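PDB 7A0J: Serine/threonine-protein kinase-like protein ACR4 from Arabidopsis thaliana, which controls formative cell divisions in root meristems as a receptor kinase answering the CLE40 peptide, and is represented here by its extracellular seven-repeat propeller domain. Local coordinates for residues 149-154 against 189-194. Sequence-based numbering, arbitrary orientation.
Sequences FNCALS and YHVCGI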
loop_
_atom_site.group_PDB
_atom_site.type_symbol
_atom_site.label_atom_id
_atom_site.label_comp_id
_atom_site.label_asym_id
_atom_site.label_seq_id
_atom_site.Cartn_x
_atom_site.Cartn_y
_atom_site.Cartn_z
ATOM N N PHE A 149 -4.030 5.165 -11.067
ATOM C CA PHE A 149 -4.794 6.082 -10.180
ATOM C C PHE A 149 -4.259 5.985 -8.746
ATOM O O PHE A 149 -3.469 5.064 -8.453
ATOM C CB PHE A 149 -6.289 5.752 -10.220
ATOM C CG PHE A 149 -6.654 4.420 -9.614
ATOM C CD1 PHE A 149 -6.994 4.317 -8.274
ATOM C CD2 PHE A 149 -6.643 3.266 -10.381
ATOM C CE1 PHE A 149 -7.321 3.089 -7.716
ATOM C CE2 PHE A 149 -6.972 2.040 -9.823
ATOM C CZ PHE A 149 -7.311 1.954 -8.493
ATOM N N ASN A 150 -4.693 6.911 -7.885
ATOM C CA ASN A 150 -4.417 6.914 -6.422
ATOM C C ASN A 150 -5.693 7.351 -5.691
ATOM O O ASN A 150 -6.404 8.230 -6.221
ATOM C CB ASN A 150 -3.218 7.803 -6.077
ATOM C CG ASN A 150 -2.454 7.327 -4.859
ATOM O OD1 ASN A 150 -2.955 7.383 -3.738
ATOM N ND2 ASN A 150 -1.234 6.860 -5.066
ATOM N N CYS A 151 -5.982 6.747 -4.535
ATOM C CA CYS A 151 -7.195 7.026 -3.720
ATOM C C CYS A 151 -6.796 7.478 -2.314
ATOM O O CYS A 151 -5.604 7.375 -1.969
ATOM C CB CYS A 151 -8.103 5.806 -3.626
ATOM S SG CYS A 151 -8.736 5.263 -5.233
ATOM N N ALA A 152 -7.775 7.969 -1.551
ATOM C CA ALA A 152 -7.641 8.416 -0.146
ATOM C C ALA A 152 -9.036 8.546 0.472
ATOM O O ALA A 152 -10.018 8.651 -0.294
ATOM C CB ALA A 152 -6.889 9.723 -0.090
ATOM N N LEU A 153 -9.111 8.527 1.806
ATOM C CA LEU A 153 -10.369 8.704 2.577
ATOM C C LEU A 153 -10.457 10.152 3.061
ATOM O O LEU A 153 -9.435 10.679 3.539
ATOM C CB LEU A 153 -10.391 7.727 3.757
ATOM C CG LEU A 153 -10.537 6.253 3.387
ATOM C CD1 LEU A 153 -10.474 5.378 4.630
ATOM C CD2 LEU A 153 -11.830 6.008 2.624
ATOM N N SER A 154 -11.638 10.760 2.928
ATOM C CA SER A 154 -11.982 12.089 3.494
ATOM C C SER A 154 -11.981 11.989 5.023
ATOM O O SER A 154 -12.681 11.105 5.553
ATOM C CB SER A 154 -13.307 12.574 2.968
ATOM O OG SER A 154 -13.701 13.779 3.607
ATOM N N TYR A 189 -6.694 -2.267 -10.846
ATOM C CA TYR A 189 -7.810 -1.588 -11.561
ATOM C C TYR A 189 -9.100 -1.694 -10.739
ATOM O O TYR A 189 -10.200 -1.713 -11.329
ATOM C CB TYR A 189 -7.956 -2.184 -12.963
ATOM C CG TYR A 189 -6.649 -2.319 -13.702
ATOM C CD1 TYR A 189 -6.137 -1.268 -14.447
ATOM C CD2 TYR A 189 -5.902 -3.484 -13.627
ATOM C CE1 TYR A 189 -4.928 -1.377 -15.114
ATOM C CE2 TYR A 189 -4.690 -3.609 -14.289
ATOM C CZ TYR A 189 -4.202 -2.551 -15.035
ATOM O OH TYR A 189 -3.011 -2.667 -15.692
ATOM N N HIS A 190 -8.963 -1.742 -9.411
ATOM C CA HIS A 190 -10.087 -1.814 -8.443
ATOM C C HIS A 190 -9.647 -1.219 -7.103
ATOM O O HIS A 190 -8.425 -1.078 -6.882
ATOM C CB HIS A 190 -10.561 -3.264 -8.270
ATOM C CG HIS A 190 -9.717 -4.047 -7.322
ATOM N ND1 HIS A 190 -8.604 -4.749 -7.737
ATOM C CD2 HIS A 190 -9.795 -4.213 -5.984
ATOM C CE1 HIS A 190 -8.043 -5.328 -6.697
ATOM N NE2 HIS A 190 -8.753 -5.013 -5.609
ATOM N N VAL A 191 -10.619 -0.905 -6.247
ATOM C CA VAL A 191 -10.410 -0.562 -4.811
ATOM C C VAL A 191 -11.371 -1.423 -3.987
ATOM O O VAL A 191 -12.543 -1.544 -4.395
ATOM C CB VAL A 191 -10.631 0.939 -4.540
ATOM C CG1 VAL A 191 -10.281 1.312 -3.107
ATOM C CG2 VAL A 191 -9.862 1.812 -5.521
ATOM N N CYS A 192 -10.879 -2.018 -2.899
ATOM C CA CYS A 192 -11.704 -2.654 -1.838
ATOM C C CYS A 192 -11.616 -1.792 -0.578
ATOM O O CYS A 192 -10.505 -1.335 -0.250
ATOM C CB CYS A 192 -11.265 -4.085 -1.549
ATOM S SG CYS A 192 -11.600 -5.231 -2.910
ATOM N N GLY A 193 -12.757 -1.558 0.075
ATOM C CA GLY A 193 -12.860 -0.772 1.316
ATOM C C GLY A 193 -13.603 -1.542 2.388
ATOM O O GLY A 193 -14.645 -2.145 2.069
ATOM N N ILE A 194 -13.071 -1.547 3.612
ATOM C CA ILE A 194 -13.771 -2.069 4.821
ATOM C C ILE A 194 -14.693 -0.951 5.318
ATOM O O ILE A 194 -14.166 0.103 5.727
ATOM C CB ILE A 194 -12.765 -2.543 5.889
ATOM C CG1 ILE A 194 -11.850 -3.643 5.343
ATOM C CG2 ILE A 194 -13.487 -2.991 7.153
ATOM C CD1 ILE A 194 -10.711 -4.018 6.263
#
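Tyr189 meets Phe149 through its backbone: its CA lies 4.1 Å from Phe149 CE2, near the plane of the phenyl ring and at its edge, while its CB points away from 149-154 and its OH makes a weak hydrogen bond with Lys240. His190 likewise contributes main chain, its carbonyl O standing 3.6 Å from Phe149 CZ, in the ring plane and at the edge. That position is consistent with a weak attraction between the electropositive ring rim and the oxygen. The ring gets there because Phe149 CG sits between the backbone N and the carbonyl carbon (chi1 67°), which drops it across the gap toward the second segment.

The gap separates two blades of the beta-propeller: strand 150-154 belongs to repeat 4 and strand 190-195 to repeat 5, and CA atoms of Cys151 and Val191 are 8.3 Å apart, too far for the strands to pair as one sheet. It is bridged by the Phe149 ring, which meets backbone at Tyr189 and His190, and by side chain against side chain at Val191. Val191 uses one methyl, CG2, which reaches Phe149 CE1 at 3.6 Å, obliquely to the ring, and also touches Cys151 SG at 3.6 Å. Cys151 presents this sulfur while disulfide-bonded to Cys162 within its own blade. With the Phe149 ring cut back to an alanine, Val191 CG2 would probably keep Cys151 SG as its remaining close partner in 149-154, and a gap would open beside the His190 carbonyl O. At Cys192, next along the strand, the disulfide to Cys204 repeats the intrablade link, and the side chain packs on Val236 of strand 233-238.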